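Local coordinates for protein-tyrosine-phosphatase (Shewanella sp., PDB 2Z72) that probably removes phosphate from tyrosine residues of proteins, as a cold-active phosphatase with a two-zinc centre of the calcineurin-like phosphoesterase kind, at residues L76-G81 with A302-I307; V110-I115 with H144-N149; V125-Y130 with T185-W190. All blocks are in the same frame, centred on the assembly; numbering follows the deposited sequence.

In the fold
Contact 1 takes its first segment, 76-81, from the loop after strand 72-76 and its second, 302-307, from far down the chain, so it closes a loop of 220 residues in which both other contacts are nested. Contact 2 follows, pairing the end of strand 108-111 with that of strand 142-145 and closing a short loop of 28 residues. Contact 3 starts inside that loop, on helix 122-138, and ends beyond it, on helix 186-192, so contacts 2 and 3 cross. Contacts 1 and 2 meet at one zinc ion, where 76-81 lies beside 110-115. Ile-115 and Leu-145 join the strand ends to the helix pair of contact 3.

Contact 1 (L76-G81 with A302-I307); sequences LSDVHG and AVDSSI. With ZN (zinc ion), chain B.
The carboxylates of Asp-78 and Asp-304 are stacked, their planes 6° apart, with Asp-304 OD1 lying 3.1 Å from Asp-78 CG. Asp-78 OD1 binds the zinc ion of chain B, and Asp-78 OD2 is met by Ser-77 OG from above the carboxylate plane, 42° out of it, and is also hydrogen-bonded to His-286 N. His-80 NE2 binds the same zinc at 2.0 Å; water 4 lies in plane at the edge of its ring, and the ring of His-150 packs against it edge-to-face. Asp-114 and waters 3 and 4 complete the site. The metal probably offsets the repulsion between the stacked acids.

Asp-304 holds CG anti to its own N (chi1 179°), which carries the carboxylate over Asp-78. Asp-304 OD1 accepts from zinc-bound water 3 at 2.8 Å and is hydrogen-bonded to Ser-288 OG, making it a second-shell residue of the metal. Asp-304 OD2 is met nearly along the C-O axis by Ser-306 N, 3.0 Å away, an Asx turn that folds 304-306. Water 1 lies between this oxygen and Ser-77 O, and water 2 between it and Asp-78 O, each placed to donate, though both have more acceptors in reach than protons. Water 1 also accepts from Ile-307 N, 3.1 Å off, so water probably links the segments, which share no direct hydrogen bond. Replacing Asp-304 with an alanine would probably cost water 3 and Ser-306 N these acceptors and free the turn to shift.

Beside the polar cluster, Ile-307 lays CG2 against Val-79 O at 3.6 Å and brings CD1 to 4.2 Å from Val-79 CG2. This apolar side faces helix 83-92: Leu-76 and Val-79 touch Leu-86, and Ile-307 touches Val-85. Leu-76 and Val-79 also rest on Met-111 of strand 108-111.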
ATOM      1  N   LEU A  76      -0.203  -5.725   6.503  1.00  9.26           N
ATOM      2  CA  LEU A  76       0.222  -6.588   5.400  1.00  8.99           C
ATOM      3  C   LEU A  76       0.836  -5.711   4.339  1.00  9.17           C
ATOM      4  O   LEU A  76       0.771  -4.491   4.396  1.00  9.47           O
ATOM      5  CB  LEU A  76      -0.898  -7.487   4.856  1.00  9.94           C
ATOM      6  CG  LEU A  76      -2.040  -6.737   4.115  1.00 10.42           C
ATOM      7  CD1 LEU A  76      -2.950  -7.757   3.440  1.00 13.50           C
ATOM      8  CD2 LEU A  76      -2.901  -5.884   5.019  1.00 13.26           C
ATOM      9  N   SER A  77       1.466  -6.304   3.318  1.00  9.35           N
ATOM     10  CA  SER A  77       2.272  -5.500   2.402  1.00  9.22           C
ATOM     11  C   SER A  77       2.636  -6.269   1.154  1.00  8.87           C
ATOM     12  O   SER A  77       2.527  -7.478   1.076  1.00  9.38           O
ATOM     13  CB  SER A  77       3.587  -5.186   3.114  1.00  9.68           C
ATOM     14  OG  SER A  77       4.257  -4.090   2.519  1.00 10.33           O
ATOM     15  N   ASP A  78       3.090  -5.533   0.150  1.00  8.69           N
ATOM     16  CA  ASP A  78       3.757  -6.079  -1.035  1.00  8.53           C
ATOM     17  C   ASP A  78       2.877  -7.083  -1.770  1.00  7.67           C
ATOM     18  O   ASP A  78       3.286  -8.162  -2.184  1.00  9.68           O
ATOM     19  CB  ASP A  78       5.112  -6.695  -0.653  1.00  8.89           C
ATOM     20  CG  ASP A  78       6.096  -5.628  -0.188  1.00  8.59           C
ATOM     21  OD1 ASP A  78       6.870  -5.078  -0.994  1.00  8.98           O
ATOM     22  OD2 ASP A  78       6.042  -5.289   1.028  1.00  9.50           O
ATOM     23  N   VAL A  79       1.616  -6.675  -1.994  1.00  8.40           N
ATOM     24  CA  VAL A  79       0.718  -7.520  -2.778  1.00  8.49           C
ATOM     25  C   VAL A  79       1.201  -7.678  -4.229  1.00  7.92           C
ATOM     26  O   VAL A  79       0.976  -8.726  -4.813  1.00  9.11           O
ATOM     27  CB  VAL A  79      -0.705  -6.938  -2.666  1.00  8.34           C
ATOM     28  CG1 VAL A  79      -1.668  -7.584  -3.633  1.00  9.70           C
ATOM     29  CG2 VAL A  79      -1.227  -7.028  -1.239  1.00  9.15           C
ATOM     30  N   HIS A  80       1.812  -6.640  -4.798  1.00  8.26           N
ATOM     31  CA  HIS A  80       2.439  -6.768  -6.128  1.00  8.26           C
ATOM     32  C   HIS A  80       1.497  -7.383  -7.133  1.00  8.25           C
ATOM     33  O   HIS A  80       1.770  -8.381  -7.804  1.00  9.35           O
ATOM     34  CB  HIS A  80       3.771  -7.537  -6.021  1.00  9.06           C
ATOM     35  CG  HIS A  80       4.849  -6.645  -5.473  1.00  8.74           C
ATOM     36  ND1 HIS A  80       5.217  -5.481  -6.071  1.00  9.37           N
ATOM     37  CD2 HIS A  80       5.678  -6.774  -4.403  1.00  9.31           C
ATOM     38  CE1 HIS A  80       6.186  -4.910  -5.375  1.00  8.90           C
ATOM     39  NE2 HIS A  80       6.518  -5.678  -4.322  1.00  8.96           N
ATOM     40  N   GLY A  81       0.271  -6.849  -7.205  1.00  7.89           N
ATOM     41  CA  GLY A  81      -0.678  -7.229  -8.208  1.00  7.86           C
ATOM     42  C   GLY A  81      -1.299  -8.604  -8.053  1.00  8.69           C
ATOM     43  O   GLY A  81      -1.869  -9.104  -9.058  1.00  9.66           O
ATOM     44  N   ALA A 302       8.342  -8.157  10.093  1.00 11.94           N
ATOM     45  CA  ALA A 302       8.361  -8.177   8.638  1.00 11.57           C
ATOM     46  C   ALA A 302       7.021  -8.668   8.145  1.00 11.41           C
ATOM     47  O   ALA A 302       6.564  -9.763   8.496  1.00 13.39           O
ATOM     48  CB  ALA A 302       9.469  -9.126   8.168  1.00 15.10           C
ATOM     49  N   VAL A 303       6.338  -7.856   7.333  1.00 10.61           N
ATOM     50  CA  VAL A 303       5.020  -8.200   6.825  1.00 10.63           C
ATOM     51  C   VAL A 303       4.971  -8.264   5.295  1.00 10.14           C
ATOM     52  O   VAL A 303       3.864  -8.343   4.763  1.00 10.38           O
ATOM     53  CB  VAL A 303       3.929  -7.271   7.404  1.00 11.48           C
ATOM     54  CG1 VAL A 303       3.869  -7.401   8.931  1.00 12.61           C
ATOM     55  CG2 VAL A 303       4.097  -5.816   7.003  1.00 10.42           C
ATOM     56  N   ASP A 304       6.111  -8.325   4.646  1.00 10.13           N
ATOM     57  CA  ASP A 304       6.132  -8.805   3.262  1.00 10.92           C
ATOM     58  C   ASP A 304       6.252 -10.313   3.370  1.00 11.81           C
ATOM     59  O   ASP A 304       7.350 -10.808   3.670  1.00 12.89           O
ATOM     60  CB  ASP A 304       7.214  -8.161   2.447  1.00 10.46           C
ATOM     61  CG  ASP A 304       7.270  -8.667   1.003  1.00 10.37           C
ATOM     62  OD1 ASP A 304       8.041  -8.065   0.239  1.00 10.74           O
ATOM     63  OD2 ASP A 304       6.535  -9.647   0.689  1.00 11.14           O
ATOM     64  N   SER A 305       5.163 -11.008   3.166  1.00 11.25           N
ATOM     65  CA  SER A 305       5.095 -12.450   3.253  1.00 12.69           C
ATOM     66  C   SER A 305       5.118 -13.151   1.926  1.00 11.38           C
ATOM     67  O   SER A 305       4.622 -14.268   1.783  1.00 12.14           O
ATOM     68  CB  SER A 305       3.815 -12.772   4.007  1.00 13.37           C
ATOM     69  OG  SER A 305       2.802 -12.292   3.188  1.00 13.99           O
ATOM     70  N   SER A 306       5.674 -12.470   0.935  1.00 11.80           N
ATOM     71  CA  SER A 306       5.819 -13.027  -0.412  1.00 11.73           C
ATOM     72  C   SER A 306       4.502 -13.281  -1.127  1.00 11.45           C
ATOM     73  O   SER A 306       4.429 -14.186  -1.969  1.00 11.72           O
ATOM     74  CB  SER A 306       6.717 -14.271  -0.400  1.00 12.50           C
ATOM     75  OG  SER A 306       8.042 -13.900   0.026  1.00 15.23           O
ATOM     76  N   ILE A 307       3.497 -12.451  -0.871  1.00 10.53           N
ATOM     77  CA  ILE A 307       2.300 -12.469  -1.690  1.00 10.17           C
ATOM     78  C   ILE A 307       2.689 -12.357  -3.173  1.00  9.97           C
ATOM     79  O   ILE A 307       1.974 -12.899  -4.039  1.00 10.62           O
ATOM     80  CB  ILE A 307       1.329 -11.352  -1.236  1.00  9.33           C
ATOM     81  CG1 ILE A 307       0.778 -11.654   0.118  1.00 10.28           C
ATOM     82  CG2 ILE A 307       0.210 -11.161  -2.295  1.00 10.13           C
ATOM     83  CD1 ILE A 307       0.021 -10.484   0.763  1.00 10.43           C
TER
HETATM   84 ZN    ZN B 401       7.715  -5.179  -2.790  1.00  9.88          ZN
HETATM   85  O   HOH W   1       3.610 -10.026   0.984  1.00 11.36           O
HETATM   86  O   HOH W   2       5.380  -9.902  -1.825  1.00 11.28           O
HETATM   87  O   HOH W   3       8.299  -7.177  -2.402  1.00 11.30           O
HETATM   88  O   HOH W   4       9.515  -4.404  -2.540  1.00 11.73           O

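Contact 2 (V110-I115 with H144-N149); sequences VMTGDI and HLLMGN. With ZN (zinc ion), chain C; ZN (zinc ion), chain B.
Asp-114 and Asn-149 share the zinc ion of chain C, and Asp-114 also binds that of chain B. Asp-114 CB stands 3.5 Å from the latter and CG 3.2 Å from each zinc. OD1 of Asp-114 bridges both, 2.2 Å from the zinc of chain B and 2.3 Å from that of chain C. Asp-114 OD2 lies 3.6 Å from Gly-148 C and is hydrogen-bonded to His-150 N, which, with the two metal bonds of OD1, helps fix the carboxylate's rotation. Asn-149, its CG between the backbone N and the carbonyl carbon (chi1 63°), brings OD1 to the zinc of chain C at 2.1 Å; His-207 and His-286 complete that site with water 4.

Both ligands follow the C-terminal ends of parallel neighbours in a beta-alpha-beta unit, strand 108-111, helix 122-138 and strand 142-145; the sequences GDIFDRG and GNHE are signatures of calcineurin-like phosphoesterases. Met-111 N donates to His-144 O, and Leu-146 N to Met-111 O. A CB on Gly-113 would run into Gly-148 CA, and one on Gly-148 into Asp-114 OD2. Leu-146 CD1 touches Val-110 CG1 and Thr-112 CG2; Leu-145 CD1 packs 3.7 Å from Ile-115 CD1 and against Met-111 CG.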
ATOM      1  N   VAL A 110      -3.208  -1.443   7.970  1.00  8.36           N
ATOM      2  CA  VAL A 110      -2.066  -0.749   7.411  1.00  7.80           C
ATOM      3  C   VAL A 110      -1.523  -1.650   6.292  1.00  8.14           C
ATOM      4  O   VAL A 110      -1.034  -2.740   6.565  1.00  9.85           O
ATOM      5  CB  VAL A 110      -0.954  -0.450   8.409  1.00  8.15           C
ATOM      6  CG1 VAL A 110       0.080   0.436   7.766  1.00  9.32           C
ATOM      7  CG2 VAL A 110      -1.523   0.225   9.673  1.00  9.34           C
ATOM      8  N   MET A 111      -1.643  -1.184   5.069  1.00  7.90           N
ATOM      9  CA  MET A 111      -1.001  -1.875   3.939  1.00  7.74           C
ATOM     10  C   MET A 111       0.231  -1.071   3.583  1.00  7.69           C
ATOM     11  O   MET A 111       0.134   0.030   3.051  1.00  7.98           O
ATOM     12  CB  MET A 111      -1.983  -1.978   2.749  1.00  8.35           C
ATOM     13  CG  MET A 111      -1.283  -2.614   1.535  1.00  8.52           C
ATOM     14  SD  MET A 111      -2.417  -3.100   0.218  1.00  9.23           S
ATOM     15  CE  MET A 111      -3.214  -4.517   0.948  1.00  9.63           C
ATOM     16  N   THR A 112       1.392  -1.593   3.944  1.00  8.48           N
ATOM     17  CA  THR A 112       2.639  -0.817   3.895  1.00  8.56           C
ATOM     18  C   THR A 112       3.290  -0.800   2.519  1.00  8.21           C
ATOM     19  O   THR A 112       4.515  -0.985   2.419  1.00 10.39           O
ATOM     20  CB  THR A 112       3.635  -1.302   4.960  1.00  9.57           C
ATOM     21  OG1 THR A 112       3.901  -2.670   4.807  1.00  9.87           O
ATOM     22  CG2 THR A 112       3.047  -1.142   6.383  1.00 10.23           C
ATOM     23  N   GLY A 113       2.500  -0.537   1.470  1.00  7.85           N
ATOM     24  CA  GLY A 113       3.058  -0.286   0.142  1.00  8.84           C
ATOM     25  C   GLY A 113       3.130  -1.483  -0.793  1.00  7.84           C
ATOM     26  O   GLY A 113       2.855  -2.627  -0.454  1.00  8.27           O
ATOM     27  N   ASP A 114       3.482  -1.147  -2.023  1.00  8.02           N
ATOM     28  CA  ASP A 114       3.805  -2.105  -3.100  1.00  7.72           C
ATOM     29  C   ASP A 114       2.647  -2.950  -3.534  1.00  8.36           C
ATOM     30  O   ASP A 114       2.701  -4.168  -3.690  1.00  8.50           O
ATOM     31  CB  ASP A 114       5.037  -2.951  -2.758  1.00  8.33           C
ATOM     32  CG  ASP A 114       6.347  -2.265  -3.055  1.00  8.27           C
ATOM     33  OD1 ASP A 114       7.412  -3.041  -2.981  1.00  9.18           O
ATOM     34  OD2 ASP A 114       6.380  -1.058  -3.313  1.00  8.88           O
ATOM     35  N   ILE A 115       1.531  -2.241  -3.862  1.00  8.17           N
ATOM     36  CA  ILE A 115       0.470  -2.797  -4.683  1.00  8.02           C
ATOM     37  C   ILE A 115       0.935  -3.018  -6.108  1.00  7.81           C
ATOM     38  O   ILE A 115       0.672  -4.041  -6.732  1.00  8.77           O
ATOM     39  CB  ILE A 115      -0.773  -1.894  -4.682  1.00  7.75           C
ATOM     40  CG1 ILE A 115      -1.465  -1.932  -3.321  1.00  8.01           C
ATOM     41  CG2 ILE A 115      -1.707  -2.280  -5.823  1.00  8.91           C
ATOM     42  CD1 ILE A 115      -2.599  -0.960  -3.145  1.00  8.76           C
ATOM     43  N   HIS A 144      -5.126   2.475   6.021  1.00  7.85           N
ATOM     44  CA  HIS A 144      -3.936   3.252   5.778  1.00  7.79           C
ATOM     45  C   HIS A 144      -3.178   2.562   4.654  1.00  8.13           C
ATOM     46  O   HIS A 144      -2.493   1.572   4.860  1.00  8.73           O
ATOM     47  CB  HIS A 144      -3.022   3.307   7.006  1.00  8.46           C
ATOM     48  CG  HIS A 144      -3.709   3.809   8.221  1.00  8.75           C
ATOM     49  ND1 HIS A 144      -3.816   5.162   8.539  1.00 10.91           N
ATOM     50  CD2 HIS A 144      -4.313   3.119   9.223  1.00  9.12           C
ATOM     51  CE1 HIS A 144      -4.441   5.206   9.669  1.00 11.84           C
ATOM     52  NE2 HIS A 144      -4.800   4.000  10.132  1.00  9.42           N
ATOM     53  N   LEU A 145      -3.330   3.105   3.423  1.00  7.57           N
ATOM     54  CA  LEU A 145      -2.519   2.607   2.323  1.00  7.94           C
ATOM     55  C   LEU A 145      -1.276   3.476   2.276  1.00  7.34           C
ATOM     56  O   LEU A 145      -1.391   4.680   2.013  1.00  8.22           O
ATOM     57  CB  LEU A 145      -3.236   2.726   1.000  1.00  8.72           C
ATOM     58  CG  LEU A 145      -2.407   2.337  -0.231  1.00  9.06           C
ATOM     59  CD1 LEU A 145      -1.822   0.928  -0.117  1.00 11.02           C
ATOM     60  CD2 LEU A 145      -3.241   2.484  -1.472  1.00 11.29           C
ATOM     61  N   LEU A 146      -0.115   2.906   2.573  1.00  7.71           N
ATOM     62  CA  LEU A 146       1.115   3.654   2.537  1.00  7.74           C
ATOM     63  C   LEU A 146       1.772   3.492   1.178  1.00  7.65           C
ATOM     64  O   LEU A 146       1.673   2.444   0.506  1.00  8.66           O
ATOM     65  CB  LEU A 146       2.128   3.240   3.608  1.00  8.89           C
ATOM     66  CG  LEU A 146       1.565   3.175   5.015  1.00  8.71           C
ATOM     67  CD1 LEU A 146       2.679   2.821   5.996  1.00  9.76           C
ATOM     68  CD2 LEU A 146       0.885   4.484   5.413  1.00 10.45           C
ATOM     69  N   MET A 147       2.487   4.527   0.753  1.00  7.90           N
ATOM     70  CA  MET A 147       3.296   4.457  -0.469  1.00  7.25           C
ATOM     71  C   MET A 147       4.547   3.631  -0.289  1.00  7.53           C
ATOM     72  O   MET A 147       5.325   3.841   0.637  1.00  9.15           O
ATOM     73  CB  MET A 147       3.748   5.843  -0.881  0.57  7.52           C
ATOM     74  CG  MET A 147       2.648   6.819  -1.233  0.57  7.06           C
ATOM     75  SD  MET A 147       1.921   6.515  -2.885  0.57  8.64           S
ATOM     76  CE  MET A 147       3.107   7.272  -3.931  0.57 10.78           C
ATOM     77  N   GLY A 148       4.732   2.656  -1.172  1.00  7.92           N
ATOM     78  CA  GLY A 148       5.966   1.911  -1.239  1.00  8.03           C
ATOM     79  C   GLY A 148       6.855   2.360  -2.323  1.00  7.46           C
ATOM     80  O   GLY A 148       6.558   3.315  -3.086  1.00  8.35           O
ATOM     81  N   ASN A 149       8.011   1.692  -2.498  1.00  8.29           N
ATOM     82  CA  ASN A 149       8.896   2.106  -3.568  1.00  8.18           C
ATOM     83  C   ASN A 149       8.272   1.890  -4.947  1.00  7.95           C
ATOM     84  O   ASN A 149       8.550   2.732  -5.823  1.00  9.28           O
ATOM     85  CB  ASN A 149      10.298   1.451  -3.476  1.00  9.06           C
ATOM     86  CG  ASN A 149      10.312  -0.029  -3.608  1.00  8.75           C
ATOM     87  OD1 ASN A 149       9.545  -0.728  -2.950  1.00  9.43           O
ATOM     88  ND2 ASN A 149      11.222  -0.598  -4.378  1.00 10.70           N
TER
HETATM   89 ZN    ZN C 402       9.393  -2.534  -1.961  1.00  9.44          ZN
HETATM   90 ZN    ZN B 401       7.715  -5.179  -2.790  1.00  9.88          ZN
HETATM   91  O   HOH W   3       8.299  -7.177  -2.402  1.00 11.30           O
HETATM   92  O   HOH W   4       9.515  -4.404  -2.540  1.00 11.73           O

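Contact 3 (V125-Y130 with T185-W190); sequences VLWFMY and TEIGQW
Trp-190, Tyr-130 and Ile-187 carry most of this contact, in which helix 122-138, the crossover helix of the beta-alpha-beta unit, meets helix 186-192. The short axes pass 11.4 Å apart at 58°, a spacing bridged by large side chains.

Trp-190 reaches across with CG anti to its backbone N, bringing the indole against Leu-126, Met-129 and Tyr-130 of helix 122-138. Tyr-130 sets its ring edge on the indole face in a T-shaped pair, the planes at 61° and CD2 3.8 Å from Trp-190 CD2. Tyr-130 CB stands over the six-membered ring of the same indole in a CH-pi contact. At the indole's edge, in its plane, lies Met-129 CB, 4.0 Å from Trp-190 CH2. Trp-190 NE1 is hydrogen-bonded to Asp-133 OD2, further along helix 122-138.

Ile-187 works on a second indole. Its CD1 stands over the face of Trp-127, 3.6 Å from the centroid of the six-membered ring and almost on the ring normal, while CG2 of the same isoleucine touches Leu-126 CD1. Trp-127 CZ3 in turn lies over the centre of the Tyr-130 ring, and the Trp-127 NE1 is hydrogen-bonded to Pro-11 O.

Glu-186, whose OE2 forms a salt bridge with Lys-60, accepts from the tyrosine, whose hydroxyl is also hydrogen-bonded to Ser-56 N: Tyr-130 OH meets Glu-186 OE1 at 2.6 Å on the anti side, 27° out of the carboxylate plane.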
ATOM      1  N   VAL A 125      -6.468  -5.028  -7.479  1.00  7.54           N
ATOM      2  CA  VAL A 125      -6.022  -4.654  -6.147  1.00  7.53           C
ATOM      3  C   VAL A 125      -6.321  -3.223  -5.855  1.00  7.14           C
ATOM      4  O   VAL A 125      -6.838  -2.876  -4.759  1.00  8.04           O
ATOM      5  CB  VAL A 125      -4.532  -4.966  -5.923  1.00  7.75           C
ATOM      6  CG1 VAL A 125      -4.159  -4.549  -4.497  1.00  9.08           C
ATOM      7  CG2 VAL A 125      -4.239  -6.441  -6.121  1.00  8.91           C
ATOM      8  N   LEU A 126      -6.010  -2.311  -6.784  1.00  7.67           N
ATOM      9  CA  LEU A 126      -6.214  -0.895  -6.518  1.00  7.96           C
ATOM     10  C   LEU A 126      -7.656  -0.573  -6.238  1.00  7.55           C
ATOM     11  O   LEU A 126      -7.997   0.107  -5.250  1.00  8.01           O
ATOM     12  CB  LEU A 126      -5.669  -0.081  -7.709  1.00  7.94           C
ATOM     13  CG  LEU A 126      -4.144  -0.019  -7.861  1.00  7.80           C
ATOM     14  CD1 LEU A 126      -3.790   0.526  -9.220  1.00  8.81           C
ATOM     15  CD2 LEU A 126      -3.485   0.858  -6.799  1.00  8.53           C
ATOM     16  N   TRP A 127      -8.564  -1.042  -7.102  1.00  7.78           N
ATOM     17  CA  TRP A 127      -9.972  -0.694  -6.907  1.00  7.83           C
ATOM     18  C   TRP A 127     -10.549  -1.384  -5.678  1.00  8.27           C
ATOM     19  O   TRP A 127     -11.462  -0.830  -5.055  1.00  8.78           O
ATOM     20  CB  TRP A 127     -10.803  -0.964  -8.172  1.00  8.25           C
ATOM     21  CG  TRP A 127     -10.518   0.004  -9.264  1.00  8.46           C
ATOM     22  CD1 TRP A 127      -9.911  -0.201 -10.451  1.00  8.72           C
ATOM     23  CD2 TRP A 127     -10.854   1.410  -9.214  1.00  8.72           C
ATOM     24  NE1 TRP A 127      -9.848   0.965 -11.150  1.00  9.08           N
ATOM     25  CE2 TRP A 127     -10.420   1.973 -10.430  1.00  8.52           C
ATOM     26  CE3 TRP A 127     -11.495   2.252  -8.285  1.00  9.23           C
ATOM     27  CZ2 TRP A 127     -10.586   3.317 -10.726  1.00  9.77           C
ATOM     28  CZ3 TRP A 127     -11.656   3.585  -8.582  1.00 10.56           C
ATOM     29  CH2 TRP A 127     -11.210   4.113  -9.787  1.00 10.62           C
ATOM     30  N   PHE A 128     -10.092  -2.579  -5.354  1.00  7.95           N
ATOM     31  CA  PHE A 128     -10.500  -3.233  -4.150  1.00  8.50           C
ATOM     32  C   PHE A 128     -10.070  -2.399  -2.948  1.00  7.73           C
ATOM     33  O   PHE A 128     -10.876  -2.191  -2.027  1.00  8.52           O
ATOM     34  CB  PHE A 128      -9.907  -4.646  -4.074  1.00  8.82           C
ATOM     35  CG  PHE A 128     -10.109  -5.306  -2.728  1.00  8.97           C
ATOM     36  CD1 PHE A 128     -11.336  -5.784  -2.323  1.00 11.17           C
ATOM     37  CD2 PHE A 128      -9.040  -5.428  -1.874  1.00 11.54           C
ATOM     38  CE1 PHE A 128     -11.507  -6.366  -1.084  1.00 12.38           C
ATOM     39  CE2 PHE A 128      -9.212  -6.013  -0.623  1.00 14.04           C
ATOM     40  CZ  PHE A 128     -10.441  -6.509  -0.228  1.00 13.81           C
ATOM     41  N   MET A 129      -8.839  -1.943  -2.933  1.00  8.12           N
ATOM     42  CA  MET A 129      -8.343  -1.158  -1.782  1.00  7.82           C
ATOM     43  C   MET A 129      -9.035   0.188  -1.693  1.00  7.92           C
ATOM     44  O   MET A 129      -9.230   0.674  -0.566  1.00  8.67           O
ATOM     45  CB  MET A 129      -6.833  -1.045  -1.841  1.00  8.28           C
ATOM     46  CG  MET A 129      -6.064  -2.330  -1.591  1.00  8.73           C
ATOM     47  SD  MET A 129      -6.491  -3.170  -0.059  1.00  9.79           S
ATOM     48  CE  MET A 129      -6.001  -1.921   1.118  1.00 12.04           C
ATOM     49  N   TYR A 130      -9.403   0.788  -2.822  1.00  7.97           N
ATOM     50  CA  TYR A 130     -10.158   2.041  -2.829  1.00  7.79           C
ATOM     51  C   TYR A 130     -11.512   1.815  -2.155  1.00  7.94           C
ATOM     52  O   TYR A 130     -11.950   2.549  -1.276  1.00  8.41           O
ATOM     53  CB  TYR A 130     -10.246   2.482  -4.258  1.00  8.21           C
ATOM     54  CG  TYR A 130     -10.964   3.774  -4.581  1.00  8.12           C
ATOM     55  CD1 TYR A 130     -12.348   3.839  -4.570  1.00  8.97           C
ATOM     56  CD2 TYR A 130     -10.297   4.928  -4.921  1.00  8.35           C
ATOM     57  CE1 TYR A 130     -13.037   5.000  -4.864  1.00  9.49           C
ATOM     58  CE2 TYR A 130     -10.951   6.099  -5.261  1.00  8.88           C
ATOM     59  CZ  TYR A 130     -12.327   6.113  -5.234  1.00  9.23           C
ATOM     60  OH  TYR A 130     -13.068   7.245  -5.572  1.00  9.96           O
ATOM     61  N   THR A 185      -5.954  11.397 -12.918  1.00  9.25           N
ATOM     62  CA  THR A 185      -6.669  10.176 -12.767  1.00  8.70           C
ATOM     63  C   THR A 185      -7.208  10.011 -11.352  1.00  8.30           C
ATOM     64  O   THR A 185      -6.580  10.477 -10.368  1.00  9.11           O
ATOM     65  CB  THR A 185      -5.829   8.917 -13.135  1.00  8.41           C
ATOM     66  OG1 THR A 185      -4.863   8.674 -12.140  1.00  8.49           O
ATOM     67  CG2 THR A 185      -5.195   9.093 -14.535  1.00  9.68           C
ATOM     68  N   GLU A 186      -8.325   9.327 -11.199  1.00  8.27           N
ATOM     69  CA  GLU A 186      -8.904   9.044  -9.900  1.00  8.28           C
ATOM     70  C   GLU A 186      -7.926   8.320  -8.986  1.00  8.72           C
ATOM     71  O   GLU A 186      -7.693   8.728  -7.829  1.00  8.47           O
ATOM     72  CB  GLU A 186     -10.179   8.223 -10.052  1.00  8.77           C
ATOM     73  CG  GLU A 186     -10.936   7.954  -8.762  1.00  9.25           C
ATOM     74  CD  GLU A 186     -11.551   9.177  -8.129  1.00 10.17           C
ATOM     75  OE1 GLU A 186     -11.897   9.125  -6.929  1.00 11.18           O
ATOM     76  OE2 GLU A 186     -11.639  10.229  -8.787  1.00 10.91           O
ATOM     77  N   ILE A 187      -7.350   7.227  -9.473  1.00  8.84           N
ATOM     78  CA  ILE A 187      -6.387   6.451  -8.671  1.00  7.54           C
ATOM     79  C   ILE A 187      -5.170   7.309  -8.354  1.00  7.53           C
ATOM     80  O   ILE A 187      -4.675   7.255  -7.219  1.00  7.97           O
ATOM     81  CB  ILE A 187      -6.042   5.130  -9.346  1.00  7.90           C
ATOM     82  CG1 ILE A 187      -7.233   4.182  -9.435  1.00  8.62           C
ATOM     83  CG2 ILE A 187      -4.852   4.475  -8.643  1.00  8.46           C
ATOM     84  CD1 ILE A 187      -7.810   3.725  -8.120  1.00  9.36           C
ATOM     85  N   GLY A 188      -4.680   8.066  -9.307  1.00  7.66           N
ATOM     86  CA  GLY A 188      -3.535   8.893  -9.058  1.00  7.74           C
ATOM     87  C   GLY A 188      -3.821   9.927  -8.020  1.00  7.85           C
ATOM     88  O   GLY A 188      -2.916  10.253  -7.207  1.00  8.22           O
ATOM     89  N   GLN A 189      -4.988  10.544  -7.998  1.00  8.53           N
ATOM     90  CA  GLN A 189      -5.369  11.537  -7.007  1.00  7.72           C
ATOM     91  C   GLN A 189      -5.452  10.880  -5.629  1.00  8.34           C
ATOM     92  O   GLN A 189      -4.948  11.437  -4.622  1.00  9.18           O
ATOM     93  CB  GLN A 189      -6.719  12.142  -7.393  1.00  9.25           C
ATOM     94  CG  GLN A 189      -6.630  13.017  -8.618  1.00  9.64           C
ATOM     95  CD  GLN A 189      -7.951  13.247  -9.295  1.00  9.97           C
ATOM     96  OE1 GLN A 189      -9.012  12.974  -8.797  1.00 12.94           O
ATOM     97  NE2 GLN A 189      -7.848  13.783 -10.519  1.00 11.25           N
ATOM     98  N   TRP A 190      -6.068   9.720  -5.560  1.00  8.09           N
ATOM     99  CA  TRP A 190      -6.164   8.953  -4.327  1.00  7.34           C
ATOM    100  C   TRP A 190      -4.793   8.630  -3.789  1.00  7.40           C
ATOM    101  O   TRP A 190      -4.476   8.881  -2.591  1.00  7.54           O
ATOM    102  CB  TRP A 190      -6.953   7.727  -4.602  1.00  7.21           C
ATOM    103  CG  TRP A 190      -7.150   6.707  -3.542  1.00  7.14           C
ATOM    104  CD1 TRP A 190      -7.756   6.779  -2.332  1.00  8.27           C
ATOM    105  CD2 TRP A 190      -6.759   5.324  -3.677  1.00  7.58           C
ATOM    106  NE1 TRP A 190      -7.761   5.571  -1.681  1.00  8.10           N
ATOM    107  CE2 TRP A 190      -7.152   4.673  -2.500  1.00  7.98           C
ATOM    108  CE3 TRP A 190      -6.113   4.614  -4.661  1.00  8.95           C
ATOM    109  CZ2 TRP A 190      -6.924   3.306  -2.283  1.00  8.93           C
ATOM    110  CZ3 TRP A 190      -5.892   3.260  -4.460  1.00 10.16           C
ATOM    111  CH2 TRP A 190      -6.291   2.625  -3.294  1.00  9.88           C
TER